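Local coordinates for arginine decarboxylase, A207R protein (Paramecium bursaria Chlorella virus 1, PDB 2NVA) that catalyses the pyridoxal 5'-phosphate-dependent decarboxylation of arginine to agmatine, as a dimeric member of the eukaryotic ornithine decarboxylase-like family, at residues G270-D275 / E279-E284; G288-V293 / D328-N333; K17-S22 / G342-F347; C136-A141 / P184-R189. One frame throughout, in Å; residues are numbered along the deposited sequence.

Contact 1 of 4, residues G270-D275 / E279-E284; sequences GKRVRD and EYFFNE
Arg272 and Glu279 meet through a short salt bridge in which Arg272 NE donates to Glu279 OE1 at 2.7 Å, with an N-H...O angle of 162°. The oxygen lies nearly in the guanidinium plane, at the edge of that group, while the carboxylate is turned 83° against it. Arg272 NH2 adds a weak bond to the same oxygen at 3.2 Å. A third, weak donor is Arg274 NE, 3.3 Å from Glu279 OE1, which makes one carboxylate oxygen the focus of two arginines. The edge of the Phe281 ring comes up against one face of the Arg272 guanidinium, with Arg272 NH2 3.8 Å from Phe281 CZ. On the other face of the sheet the extended Lys271 runs alongside Tyr280, with Lys271 CG 3.7 Å from Tyr280 CE1; Lys271 NZ and Tyr280 OH both bond to the backbone of Leu339, and Lys271 NZ also forms a salt bridge with Glu338. These pairs are set by an antiparallel beta hairpin, in which 270-274 and 279-282 run at 170° to each other. Gly270 with Phe281 and Arg272 with Glu279 are hydrogen-bonded pairs, and Lys271 with Tyr280 is the non-hydrogen-bonded pair between them. Phe281 N donates to Gly270 O at 2.9 Å. Beyond the hairpin, Arg272 NH1 and Arg274 NH1 form salt bridges with Asp113 and Glu155 of the second subunit, extending the charge network across the dimer interface.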
loop_
_atom_site.group_PDB
_atom_site.type_symbol
_atom_site.label_atom_id
_atom_site.label_comp_id
_atom_site.label_asym_id
_atom_site.label_seq_id
_atom_site.Cartn_x
_atom_site.Cartn_y
_atom_site.Cartn_z
ATOM N N GLY A 270 18.733 1.428 -12.220
ATOM C CA GLY A 270 18.561 2.191 -13.454
ATOM C C GLY A 270 18.964 3.641 -13.234
ATOM O O GLY A 270 18.993 4.127 -12.100
ATOM N N LYS A 271 19.269 4.335 -14.319
ATOM C CA LYS A 271 19.814 5.686 -14.215
ATOM C C LYS A 271 19.492 6.462 -15.480
ATOM O O LYS A 271 19.467 5.893 -16.565
ATOM C CB LYS A 271 21.338 5.605 -14.017
ATOM C CG LYS A 271 22.052 6.945 -13.802
ATOM C CD LYS A 271 23.573 6.733 -13.616
ATOM C CE LYS A 271 24.305 8.086 -13.540
ATOM N NZ LYS A 271 25.775 7.906 -13.284
ATOM N N ARG A 272 19.253 7.756 -15.339
ATOM C CA ARG A 272 18.980 8.609 -16.488
ATOM C C ARG A 272 19.499 9.989 -16.094
ATOM O O ARG A 272 19.145 10.479 -15.022
ATOM C CB ARG A 272 17.457 8.621 -16.735
ATOM C CG ARG A 272 16.983 9.185 -18.056
ATOM C CD ARG A 272 15.504 8.860 -18.270
ATOM N NE ARG A 272 14.701 9.303 -17.140
ATOM C CZ ARG A 272 13.625 8.679 -16.657
ATOM N NH1 ARG A 272 13.162 7.546 -17.194
ATOM N NH2 ARG A 272 13.011 9.193 -15.616
ATOM N N VAL A 273 20.351 10.595 -16.923
ATOM C CA VAL A 273 20.857 11.934 -16.647
ATOM C C VAL A 273 20.378 12.882 -17.738
ATOM O O VAL A 273 20.680 12.684 -18.923
ATOM C CB VAL A 273 22.404 11.958 -16.578
ATOM C CG1 VAL A 273 22.918 13.363 -16.208
ATOM C CG2 VAL A 273 22.898 10.913 -15.576
ATOM N N ARG A 274 19.610 13.889 -17.336
ATOM C CA ARG A 274 19.028 14.816 -18.303
ATOM C C ARG A 274 19.221 16.240 -17.835
ATOM O O ARG A 274 18.743 16.611 -16.768
ATOM C CB ARG A 274 17.527 14.536 -18.516
ATOM C CG ARG A 274 17.267 13.117 -19.004
ATOM C CD ARG A 274 15.843 12.887 -19.528
ATOM N NE ARG A 274 14.858 12.700 -18.478
ATOM C CZ ARG A 274 13.653 12.160 -18.676
ATOM N NH1 ARG A 274 13.307 11.725 -19.894
ATOM N NH2 ARG A 274 12.816 12.033 -17.660
ATOM N N ASP A 275 19.915 17.028 -18.651
ATOM C CA ASP A 275 20.129 18.450 -18.376
ATOM C C ASP A 275 20.551 18.693 -16.921
ATOM O O ASP A 275 19.965 19.525 -16.220
ATOM C CB ASP A 275 18.876 19.265 -18.726
ATOM C CG ASP A 275 18.523 19.198 -20.219
ATOM O OD1 ASP A 275 19.449 19.232 -21.059
ATOM O OD2 ASP A 275 17.309 19.131 -20.531
ATOM N N GLU A 279 18.704 11.075 -12.336
ATOM C CA GLU A 279 17.542 10.285 -11.945
ATOM C C GLU A 279 17.931 8.821 -11.760
ATOM O O GLU A 279 18.552 8.232 -12.637
ATOM C CB GLU A 279 16.435 10.420 -12.997
ATOM C CG GLU A 279 15.979 11.867 -13.247
ATOM C CD GLU A 279 15.164 12.051 -14.525
ATOM O OE1 GLU A 279 15.366 11.294 -15.494
ATOM O OE2 GLU A 279 14.343 12.991 -14.569
ATOM N N TYR A 280 17.574 8.254 -10.611
ATOM C CA TYR A 280 17.943 6.877 -10.286
ATOM C C TYR A 280 16.721 6.052 -9.960
ATOM O O TYR A 280 15.765 6.557 -9.366
ATOM C CB TYR A 280 18.883 6.840 -9.085
ATOM C CG TYR A 280 20.108 7.697 -9.267
ATOM C CD1 TYR A 280 21.155 7.289 -10.101
ATOM C CD2 TYR A 280 20.221 8.919 -8.605
ATOM C CE1 TYR A 280 22.291 8.085 -10.266
ATOM C CE2 TYR A 280 21.346 9.731 -8.771
ATOM C CZ TYR A 280 22.381 9.300 -9.598
ATOM O OH TYR A 280 23.496 10.096 -9.741
ATOM N N PHE A 281 16.770 4.778 -10.339
ATOM C CA PHE A 281 15.710 3.844 -10.009
ATOM C C PHE A 281 16.299 2.769 -9.123
ATOM O O PHE A 281 17.379 2.263 -9.406
ATOM C CB PHE A 281 15.126 3.235 -11.283
ATOM C CG PHE A 281 14.291 4.196 -12.053
ATOM C CD1 PHE A 281 12.909 4.095 -12.039
ATOM C CD2 PHE A 281 14.885 5.247 -12.741
ATOM C CE1 PHE A 281 12.120 5.019 -12.760
ATOM C CE2 PHE A 281 14.109 6.182 -13.450
ATOM C CZ PHE A 281 12.733 6.064 -13.450
ATOM N N PHE A 282 15.586 2.462 -8.041
ATOM C CA PHE A 282 16.041 1.499 -7.020
ATOM C C PHE A 282 15.220 0.226 -7.033
ATOM O O PHE A 282 14.093 0.235 -7.521
ATOM C CB PHE A 282 15.959 2.134 -5.633
ATOM C CG PHE A 282 16.948 3.256 -5.445
ATOM C CD1 PHE A 282 18.210 3.007 -4.869
ATOM C CD2 PHE A 282 16.646 4.552 -5.887
ATOM C CE1 PHE A 282 19.133 4.037 -4.713
ATOM C CE2 PHE A 282 17.570 5.585 -5.749
ATOM C CZ PHE A 282 18.817 5.326 -5.151
ATOM N N ASN A 283 15.773 -0.858 -6.485
ATOM C CA ASN A 283 14.994 -2.099 -6.365
ATOM C C ASN A 283 14.084 -2.095 -5.124
ATOM O O ASN A 283 13.854 -3.131 -4.481
ATOM C CB ASN A 283 15.882 -3.354 -6.451
ATOM C CG ASN A 283 16.918 -3.442 -5.324
ATOM O OD1 ASN A 283 17.096 -2.512 -4.528
ATOM N ND2 ASN A 283 17.589 -4.585 -5.243
ATOM N N GLU A 284 13.594 -0.907 -4.799
ATOM C CA GLU A 284 12.607 -0.669 -3.744
ATOM C C GLU A 284 11.572 0.322 -4.259
ATOM O O GLU A 284 11.731 0.880 -5.355
ATOM C CB GLU A 284 13.285 -0.105 -2.504
ATOM C CG GLU A 284 13.566 -1.145 -1.437
ATOM C CD GLU A 284 12.306 -1.780 -0.847
ATOM O OE1 GLU A 284 12.429 -2.880 -0.282
ATOM O OE2 GLU A 284 11.201 -1.197 -0.960
#

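Contact 2 of 4, residues G288-V293 / D328-N333; sequences GGFSNV and DVINHN
Phe290 packs against Ile330, the two side chains crossing at about a right angle. Phe290 CB lies 3.5 Å from Ile330 CD1; Ile330 CG1 sits over one face of the ring, and Ile330 CG2 is 3.7 Å from Phe290 CD1. In Ile330 a chi1 of -59° puts CG1 anti to the carbonyl carbon and CG2 anti to the backbone N, and in this setting CD1 and CG2 both bear on the phenylalanine. The ring of Phe290 also meets Phe347 edge-to-face. Two residues on, Asn292 makes a weak hydrogen bond through OD1 to the bound agmatine adduct of the cofactor. Val293 then presses both methyls onto backbone oxygens, Val293 CG1 3.3 Å from Val329 O and Val293 CG2 3.6 Å from Ile330 O. No hydrogen bond joins the two segments. Across from them, Ile330 and Asn331 both face Leu319 in a classic beta bulge, and Asn331 OD1 accepts from Asn333 N (3.1 Å) in an Asx turn. The arrangement is that of a short helix beside a ligand pocket, packed on the bulged start of strand 331-337 in the mixed sheet of the beta domain.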
loop_
_atom_site.group_PDB
_atom_site.type_symbol
_atom_site.label_atom_id
_atom_site.label_comp_id
_atom_site.label_asym_id
_atom_site.label_seq_id
_atom_site.Cartn_x
_atom_site.Cartn_y
_atom_site.Cartn_z
ATOM N N GLY A 288 6.680 -0.867 -1.772
ATOM C CA GLY A 288 7.462 -1.865 -1.042
ATOM C C GLY A 288 7.696 -1.359 0.363
ATOM O O GLY A 288 6.763 -1.305 1.168
ATOM N N GLY A 289 8.932 -0.968 0.648
ATOM C CA GLY A 289 9.315 -0.525 1.990
ATOM C C GLY A 289 9.151 0.966 2.266
ATOM O O GLY A 289 9.361 1.412 3.406
ATOM N N PHE A 290 8.779 1.729 1.243
ATOM C CA PHE A 290 8.756 3.195 1.356
ATOM C C PHE A 290 7.379 3.849 1.395
ATOM O O PHE A 290 7.210 4.995 0.939
ATOM C CB PHE A 290 9.637 3.835 0.270
ATOM C CG PHE A 290 11.111 3.580 0.475
ATOM C CD1 PHE A 290 11.903 4.497 1.165
ATOM C CD2 PHE A 290 11.697 2.399 0.027
ATOM C CE1 PHE A 290 13.260 4.241 1.376
ATOM C CE2 PHE A 290 13.053 2.152 0.223
ATOM C CZ PHE A 290 13.827 3.073 0.912
ATOM N N SER A 291 6.390 3.153 1.958
ATOM C CA SER A 291 5.044 3.731 2.033
ATOM C C SER A 291 4.989 4.988 2.897
ATOM O O SER A 291 4.093 5.808 2.726
ATOM C CB SER A 291 4.014 2.700 2.517
ATOM O OG SER A 291 4.335 2.274 3.826
ATOM N N ASN A 292 5.941 5.136 3.825
ATOM C CA ASN A 292 6.013 6.347 4.660
ATOM C C ASN A 292 6.211 7.652 3.875
ATOM O O ASN A 292 5.890 8.745 4.367
ATOM C CB ASN A 292 7.096 6.218 5.741
ATOM C CG ASN A 292 6.649 5.357 6.906
ATOM O OD1 ASN A 292 5.446 5.229 7.160
ATOM N ND2 ASN A 292 7.610 4.754 7.619
ATOM N N VAL A 293 6.782 7.533 2.675
ATOM C CA VAL A 293 6.907 8.687 1.784
ATOM C C VAL A 293 5.499 9.201 1.434
ATOM O O VAL A 293 5.271 10.407 1.323
ATOM C CB VAL A 293 7.714 8.312 0.516
ATOM C CG1 VAL A 293 7.759 9.468 -0.480
ATOM C CG2 VAL A 293 9.132 7.881 0.915
ATOM N N ASP A 328 5.222 6.825 -7.295
ATOM C CA ASP A 328 6.262 6.049 -6.633
ATOM C C ASP A 328 7.620 6.733 -6.801
ATOM O O ASP A 328 8.450 6.341 -7.633
ATOM C CB ASP A 328 6.241 4.628 -7.210
ATOM C CG ASP A 328 7.384 3.770 -6.729
ATOM O OD1 ASP A 328 7.963 4.048 -5.653
ATOM O OD2 ASP A 328 7.712 2.825 -7.478
ATOM N N VAL A 329 7.826 7.762 -5.989
ATOM C CA VAL A 329 9.055 8.518 -5.971
ATOM C C VAL A 329 9.520 8.502 -4.517
ATOM O O VAL A 329 8.802 8.967 -3.623
ATOM C CB VAL A 329 8.823 9.988 -6.433
ATOM C CG1 VAL A 329 10.146 10.739 -6.550
ATOM C CG2 VAL A 329 8.062 10.021 -7.759
ATOM N N ILE A 330 10.715 7.970 -4.291
ATOM C CA ILE A 330 11.273 7.856 -2.931
ATOM C C ILE A 330 11.696 9.223 -2.399
ATOM O O ILE A 330 11.408 9.574 -1.249
ATOM C CB ILE A 330 12.469 6.841 -2.865
ATOM C CG1 ILE A 330 12.042 5.417 -3.320
ATOM C CG2 ILE A 330 13.117 6.830 -1.473
ATOM C CD1 ILE A 330 10.640 5.065 -2.849
ATOM N N ASN A 331 12.371 9.997 -3.240
ATOM C CA ASN A 331 12.794 11.359 -2.889
ATOM C C ASN A 331 12.854 12.228 -4.148
ATOM O O ASN A 331 13.622 11.932 -5.065
ATOM C CB ASN A 331 14.150 11.331 -2.166
ATOM C CG ASN A 331 14.491 12.661 -1.495
ATOM O OD1 ASN A 331 14.198 13.739 -2.021
ATOM N ND2 ASN A 331 15.140 12.587 -0.341
ATOM N N HIS A 332 12.017 13.272 -4.210
ATOM C CA HIS A 332 11.911 14.097 -5.423
ATOM C C HIS A 332 13.163 14.897 -5.747
ATOM O O HIS A 332 13.458 15.153 -6.920
ATOM C CB HIS A 332 10.710 15.061 -5.344
ATOM C CG HIS A 332 9.403 14.407 -5.652
ATOM N ND1 HIS A 332 8.717 13.665 -4.719
ATOM C CD2 HIS A 332 8.664 14.365 -6.788
ATOM C CE1 HIS A 332 7.604 13.200 -5.260
ATOM N NE2 HIS A 332 7.552 13.603 -6.515
ATOM N N ASN A 333 13.883 15.303 -4.701
ATOM C CA ASN A 333 15.075 16.132 -4.861
ATOM C C ASN A 333 16.018 15.972 -3.710
ATOM O O ASN A 333 15.674 16.329 -2.583
ATOM C CB ASN A 333 14.690 17.616 -4.891
ATOM C CG ASN A 333 14.001 18.009 -6.157
ATOM O OD1 ASN A 333 14.643 18.122 -7.213
ATOM N ND2 ASN A 333 12.696 18.246 -6.068
#

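Contact 3 of 4, residues K17-S22 / G342-F347; sequences KSFYVS and GDWVYF
Two strands of the mixed beta sheet, 18-22 and 344-347, meet here through an aromatic pair and not through backbone pairing: both are neighbours of strand 262-274, and their nearest CA atoms, those of Ser18 and Trp344, are 9.2 Å apart. The six-membered ring of Trp344 and the ring of Phe19 have centroids 5.4 Å apart and planes at 53°, an oblique pair. Phe19 CE2 lies over a face of the indole, 3.6 Å from Trp344 CZ3. The phenylalanine reaches the indole because its CG sits between the backbone N and the carbonyl carbon (chi1 61°), and the two side chains cross at about a right angle. The edge of the indole meets the backbone instead: Lys17 O lies near the ring plane, 3.4 Å from Trp344 CH2. No hydrogen bond crosses between the segments, which together bury 121 Å². The polar neighbour Ser18 turns its OG to Glu284, and the aromatic pair is further packed by Leu9 of helix 2-11, which touches both rings, while Tyr370 meets Phe19 edge-to-face. Such side-chain bridging between two strands flanking a common neighbour, under a covering N-terminal helix, belongs to the beta domain that accompanies the TIM barrel in this decarboxylase fold.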
loop_
_atom_site.group_PDB
_atom_site.type_symbol
_atom_site.label_atom_id
_atom_site.label_comp_id
_atom_site.label_asym_id
_atom_site.label_seq_id
_atom_site.Cartn_x
_atom_site.Cartn_y
_atom_site.Cartn_z
ATOM N N LYS A 17 18.118 -8.806 -4.039
ATOM C CA LYS A 17 16.971 -8.133 -3.407
ATOM C C LYS A 17 17.429 -7.046 -2.443
ATOM O O LYS A 17 18.521 -7.125 -1.888
ATOM C CB LYS A 17 16.137 -9.117 -2.584
ATOM C CG LYS A 17 15.639 -10.340 -3.297
ATOM C CD LYS A 17 14.780 -11.126 -2.308
ATOM C CE LYS A 17 14.671 -12.578 -2.670
ATOM N NZ LYS A 17 13.885 -12.775 -3.912
ATOM N N SER A 18 16.578 -6.042 -2.226
ATOM C CA SER A 18 16.813 -5.100 -1.143
ATOM C C SER A 18 16.772 -5.875 0.175
ATOM O O SER A 18 16.210 -6.969 0.232
ATOM C CB SER A 18 15.770 -3.998 -1.148
ATOM O OG SER A 18 14.476 -4.539 -0.927
ATOM N N PHE A 19 17.387 -5.337 1.220
ATOM C CA PHE A 19 17.445 -6.081 2.488
ATOM C C PHE A 19 17.451 -5.170 3.707
ATOM O O PHE A 19 18.073 -4.103 3.703
ATOM C CB PHE A 19 18.629 -7.083 2.519
ATOM C CG PHE A 19 20.009 -6.447 2.390
ATOM C CD1 PHE A 19 20.759 -6.129 3.530
ATOM C CD2 PHE A 19 20.577 -6.211 1.133
ATOM C CE1 PHE A 19 22.044 -5.571 3.413
ATOM C CE2 PHE A 19 21.844 -5.637 1.002
ATOM C CZ PHE A 19 22.589 -5.323 2.144
ATOM N N TYR A 20 16.732 -5.606 4.738
ATOM C CA TYR A 20 16.754 -4.952 6.036
ATOM C C TYR A 20 17.909 -5.515 6.841
ATOM O O TYR A 20 18.154 -6.723 6.796
ATOM C CB TYR A 20 15.450 -5.213 6.789
ATOM C CG TYR A 20 14.270 -4.503 6.180
ATOM C CD1 TYR A 20 13.906 -3.218 6.607
ATOM C CD2 TYR A 20 13.520 -5.103 5.178
ATOM C CE1 TYR A 20 12.823 -2.550 6.044
ATOM C CE2 TYR A 20 12.433 -4.439 4.598
ATOM C CZ TYR A 20 12.089 -3.167 5.036
ATOM O OH TYR A 20 11.012 -2.518 4.476
ATOM N N VAL A 21 18.623 -4.642 7.552
ATOM C CA VAL A 21 19.612 -5.090 8.542
ATOM C C VAL A 21 19.069 -4.671 9.897
ATOM O O VAL A 21 18.966 -3.474 10.186
ATOM C CB VAL A 21 21.024 -4.487 8.305
ATOM C CG1 VAL A 21 22.014 -4.980 9.382
ATOM C CG2 VAL A 21 21.508 -4.805 6.892
ATOM N N SER A 22 18.719 -5.666 10.711
ATOM C CA SER A 22 17.973 -5.429 11.945
ATOM C C SER A 22 18.807 -5.782 13.158
ATOM O O SER A 22 19.522 -6.785 13.142
ATOM C CB SER A 22 16.687 -6.256 11.926
ATOM O OG SER A 22 15.910 -5.898 10.789
ATOM N N GLY A 342 24.325 -0.400 -9.865
ATOM C CA GLY A 342 25.089 -1.348 -9.037
ATOM C C GLY A 342 25.508 -0.834 -7.663
ATOM O O GLY A 342 25.799 -1.639 -6.777
ATOM N N ASP A 343 25.533 0.490 -7.479
ATOM C CA ASP A 343 25.797 1.096 -6.158
ATOM C C ASP A 343 24.716 0.684 -5.172
ATOM O O ASP A 343 23.532 0.642 -5.522
ATOM C CB ASP A 343 25.771 2.627 -6.225
ATOM C CG ASP A 343 27.132 3.236 -6.545
ATOM O OD1 ASP A 343 28.150 2.706 -6.039
ATOM O OD2 ASP A 343 27.183 4.262 -7.254
ATOM N N TRP A 344 25.121 0.406 -3.938
ATOM C CA TRP A 344 24.153 0.176 -2.878
ATOM C C TRP A 344 24.116 1.392 -1.979
ATOM O O TRP A 344 25.145 2.062 -1.752
ATOM C CB TRP A 344 24.544 -1.061 -2.053
ATOM C CG TRP A 344 24.295 -2.378 -2.745
ATOM C CD1 TRP A 344 25.149 -3.056 -3.579
ATOM C CD2 TRP A 344 23.125 -3.184 -2.629
ATOM N NE1 TRP A 344 24.571 -4.236 -3.998
ATOM C CE2 TRP A 344 23.320 -4.331 -3.436
ATOM C CE3 TRP A 344 21.914 -3.041 -1.932
ATOM C CZ2 TRP A 344 22.347 -5.338 -3.551
ATOM C CZ3 TRP A 344 20.954 -4.042 -2.050
ATOM C CH2 TRP A 344 21.173 -5.170 -2.855
ATOM N N VAL A 345 22.933 1.673 -1.456
ATOM C CA VAL A 345 22.776 2.690 -0.424
ATOM C C VAL A 345 21.967 2.076 0.707
ATOM O O VAL A 345 21.349 1.028 0.517
ATOM C CB VAL A 345 22.062 3.975 -0.954
ATOM C CG1 VAL A 345 22.808 4.545 -2.178
ATOM C CG2 VAL A 345 20.601 3.692 -1.325
ATOM N N TYR A 346 21.962 2.716 1.873
ATOM C CA TYR A 346 20.978 2.331 2.869
ATOM C C TYR A 346 20.284 3.536 3.477
ATOM O O TYR A 346 20.836 4.629 3.532
ATOM C CB TYR A 346 21.582 1.408 3.939
ATOM C CG TYR A 346 22.484 2.095 4.935
ATOM C CD1 TYR A 346 21.966 2.660 6.111
ATOM C CD2 TYR A 346 23.860 2.158 4.722
ATOM C CE1 TYR A 346 22.788 3.292 7.025
ATOM C CE2 TYR A 346 24.692 2.782 5.650
ATOM C CZ TYR A 346 24.146 3.352 6.785
ATOM O OH TYR A 346 24.976 3.973 7.693
ATOM N N PHE A 347 19.057 3.306 3.939
ATOM C CA PHE A 347 18.267 4.324 4.610
ATOM C C PHE A 347 18.233 4.018 6.099
ATOM O O PHE A 347 17.742 2.948 6.507
ATOM C CB PHE A 347 16.849 4.350 4.033
ATOM C CG PHE A 347 16.787 4.884 2.631
ATOM C CD1 PHE A 347 16.517 6.229 2.403
ATOM C CD2 PHE A 347 17.034 4.046 1.536
ATOM C CE1 PHE A 347 16.463 6.739 1.105
ATOM C CE2 PHE A 347 16.983 4.545 0.228
ATOM C CZ PHE A 347 16.703 5.907 0.017
#

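Contact 4 of 4, residues C136-A141 / P184-R189; sequences CDDPNA and PEAYYR
Asp137 and Ala186 are joined through a water and by no direct hydrogen bond. The water donates to Ala186 O at 2.7 Å and, weakly, to Asp137 O at 3.3 Å, linking a loop carbonyl to one in the first turns of helix 184-204. Direct touch is confined mainly to one methyl: Ala186 CB points at the loop and lies 3.6 Å from Asp138 CB. The CA atoms of Asp138 and Ala186 approach to 5.2 Å, a close approach that goes with the small alanine side chain. With CG of Asp138 anti to its backbone N (chi1 168°), the carboxylate extends past the methyl and divides its two oxygens. Asp138 OD1 accepts from Asn140 N at 2.9 Å, the donor standing 60° out of the carboxylate plane; this closes an Asx turn. Asp138 OD2 is hydrogen-bonded to OG of Ser181, which follows the pyridoxal phosphate-binding Ser179 and Gly180. The chain from Asp138 to Ala141 also forms a type I beta turn, with Ala141 N bonded to Asp138 O at 3.1 Å. A backbone bond between Asp138 and Val177 ties the turn to the segment that leads from strand 170-174. The arrangement is that of a loop following a barrel strand, packed against the helix after the next strand, on the cofactor-binding side of a TIM barrel.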
loop_
_atom_site.group_PDB
_atom_site.type_symbol
_atom_site.label_atom_id
_atom_site.label_comp_id
_atom_site.label_asym_id
_atom_site.label_seq_id
_atom_site.Cartn_x
_atom_site.Cartn_y
_atom_site.Cartn_z
ATOM N N CYS A 136 -8.636 12.605 21.894
ATOM C CA CYS A 136 -7.830 13.740 22.345
ATOM C C CYS A 136 -6.699 13.946 21.345
ATOM O O CYS A 136 -5.665 13.266 21.427
ATOM C CB CYS A 136 -7.212 13.471 23.729
ATOM S SG CYS A 136 -8.333 13.258 25.123
ATOM N N ASP A 137 -6.868 14.864 20.403
ATOM C CA ASP A 137 -5.931 14.947 19.284
ATOM C C ASP A 137 -4.711 15.831 19.550
ATOM O O ASP A 137 -4.794 16.838 20.250
ATOM C CB ASP A 137 -6.616 15.476 18.021
ATOM C CG ASP A 137 -7.792 14.625 17.573
ATOM O OD1 ASP A 137 -8.034 13.534 18.138
ATOM O OD2 ASP A 137 -8.471 15.062 16.613
ATOM N N ASP A 138 -3.588 15.442 18.957
ATOM C CA ASP A 138 -2.469 16.355 18.779
ATOM C C ASP A 138 -2.635 16.903 17.365
ATOM O O ASP A 138 -2.478 16.151 16.393
ATOM C CB ASP A 138 -1.139 15.600 18.900
ATOM C CG ASP A 138 0.061 16.433 18.430
ATOM O OD1 ASP A 138 -0.088 17.660 18.226
ATOM O OD2 ASP A 138 1.140 15.843 18.235
ATOM N N PRO A 139 -2.943 18.199 17.234
ATOM C CA PRO A 139 -3.151 18.720 15.877
ATOM C C PRO A 139 -1.893 18.740 14.995
ATOM O O PRO A 139 -2.005 18.870 13.770
ATOM C CB PRO A 139 -3.663 20.146 16.120
ATOM C CG PRO A 139 -3.198 20.513 17.469
ATOM C CD PRO A 139 -3.133 19.233 18.265
ATOM N N ASN A 140 -0.717 18.605 15.603
ATOM C CA ASN A 140 0.529 18.553 14.854
ATOM C C ASN A 140 1.075 17.143 14.641
ATOM O O ASN A 140 2.174 16.992 14.105
ATOM C CB ASN A 140 1.603 19.407 15.545
ATOM C CG ASN A 140 1.267 20.889 15.540
ATOM O OD1 ASN A 140 0.343 21.332 16.226
ATOM N ND2 ASN A 140 2.030 21.666 14.782
ATOM N N ALA A 141 0.324 16.113 15.036
ATOM C CA ALA A 141 0.771 14.731 14.850
ATOM C C ALA A 141 0.896 14.400 13.367
ATOM O O ALA A 141 0.120 14.907 12.545
ATOM C CB ALA A 141 -0.187 13.756 15.544
ATOM N N PRO A 184 4.337 17.834 23.484
ATOM C CA PRO A 184 4.129 17.365 24.865
ATOM C C PRO A 184 2.823 17.848 25.521
ATOM O O PRO A 184 2.252 17.134 26.347
ATOM C CB PRO A 184 5.357 17.903 25.607
ATOM C CG PRO A 184 5.761 19.114 24.811
ATOM C CD PRO A 184 5.526 18.712 23.383
ATOM N N GLU A 185 2.362 19.045 25.153
ATOM C CA GLU A 185 1.108 19.613 25.672
ATOM C C GLU A 185 -0.116 18.771 25.298
ATOM O O GLU A 185 -1.080 18.683 26.062
ATOM C CB GLU A 185 0.960 21.050 25.170
ATOM C CG GLU A 185 -0.220 21.823 25.729
ATOM C CD GLU A 185 -0.060 22.262 27.170
ATOM O OE1 GLU A 185 -1.029 22.088 27.948
ATOM O OE2 GLU A 185 1.003 22.828 27.543
ATOM N N ALA A 186 -0.066 18.142 24.127
ATOM C CA ALA A 186 -1.127 17.247 23.705
ATOM C C ALA A 186 -1.310 16.090 24.695
ATOM O O ALA A 186 -2.438 15.725 25.000
ATOM C CB ALA A 186 -0.859 16.717 22.297
ATOM N N TYR A 187 -0.205 15.510 25.171
ATOM C CA TYR A 187 -0.255 14.416 26.146
ATOM C C TYR A 187 -0.736 14.895 27.505
ATOM O O TYR A 187 -1.537 14.214 28.155
ATOM C CB TYR A 187 1.100 13.725 26.289
ATOM C CG TYR A 187 1.444 12.872 25.094
ATOM C CD1 TYR A 187 1.205 11.492 25.101
ATOM C CD2 TYR A 187 1.988 13.446 23.940
ATOM C CE1 TYR A 187 1.510 10.702 23.983
ATOM C CE2 TYR A 187 2.294 12.663 22.830
ATOM C CZ TYR A 187 2.053 11.301 22.856
ATOM O OH TYR A 187 2.364 10.537 21.753
ATOM N N TYR A 188 -0.258 16.068 27.915
ATOM C CA TYR A 188 -0.697 16.666 29.162
ATOM C C TYR A 188 -2.225 16.848 29.174
ATOM O O TYR A 188 -2.894 16.419 30.108
ATOM C CB TYR A 188 0.001 18.005 29.398
ATOM C CG TYR A 188 -0.218 18.501 30.811
ATOM C CD1 TYR A 188 0.726 18.256 31.805
ATOM C CD2 TYR A 188 -1.384 19.171 31.158
ATOM C CE1 TYR A 188 0.522 18.675 33.124
ATOM C CE2 TYR A 188 -1.599 19.615 32.483
ATOM C CZ TYR A 188 -0.640 19.351 33.457
ATOM O OH TYR A 188 -0.831 19.779 34.760
ATOM N N ARG A 189 -2.761 17.484 28.134
ATOM C CA ARG A 189 -4.208 17.723 28.010
ATOM C C ARG A 189 -5.003 16.420 27.910
ATOM O O ARG A 189 -6.121 16.327 28.442
ATOM C CB ARG A 189 -4.513 18.628 26.803
ATOM C CG ARG A 189 -4.076 20.098 26.981
ATOM C CD ARG A 189 -4.283 20.889 25.686
ATOM N NE ARG A 189 -4.452 22.339 25.902
ATOM C CZ ARG A 189 -3.490 23.261 25.780
ATOM N NH1 ARG A 189 -2.250 22.918 25.426
ATOM N NH2 ARG A 189 -3.767 24.541 25.977
HETATM O O HOH W 1 -4.665 16.243 23.528
#

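Contacts 1, 2 and 3 belong to the beta domain, where all three reach the same mixed sheet, whereas contact 4 lies in the TIM barrel, with its centre about 40 Å from that of contact 1. Contacts 1, 2 and 4 are buried and contact 3 is partly buried. Their chemistry differs: contact 1 combines backbone pairing with charges shared across the dimer, contacts 2 and 3 rely on apolar and aromatic packing, and contact 4 on a water and one methyl. The first three also touch each other. Glu284 reaches both Gly289 of contact 2 and Ser18 of contact 3, and Gly289 CA lies 3.6 Å from Tyr20 OH.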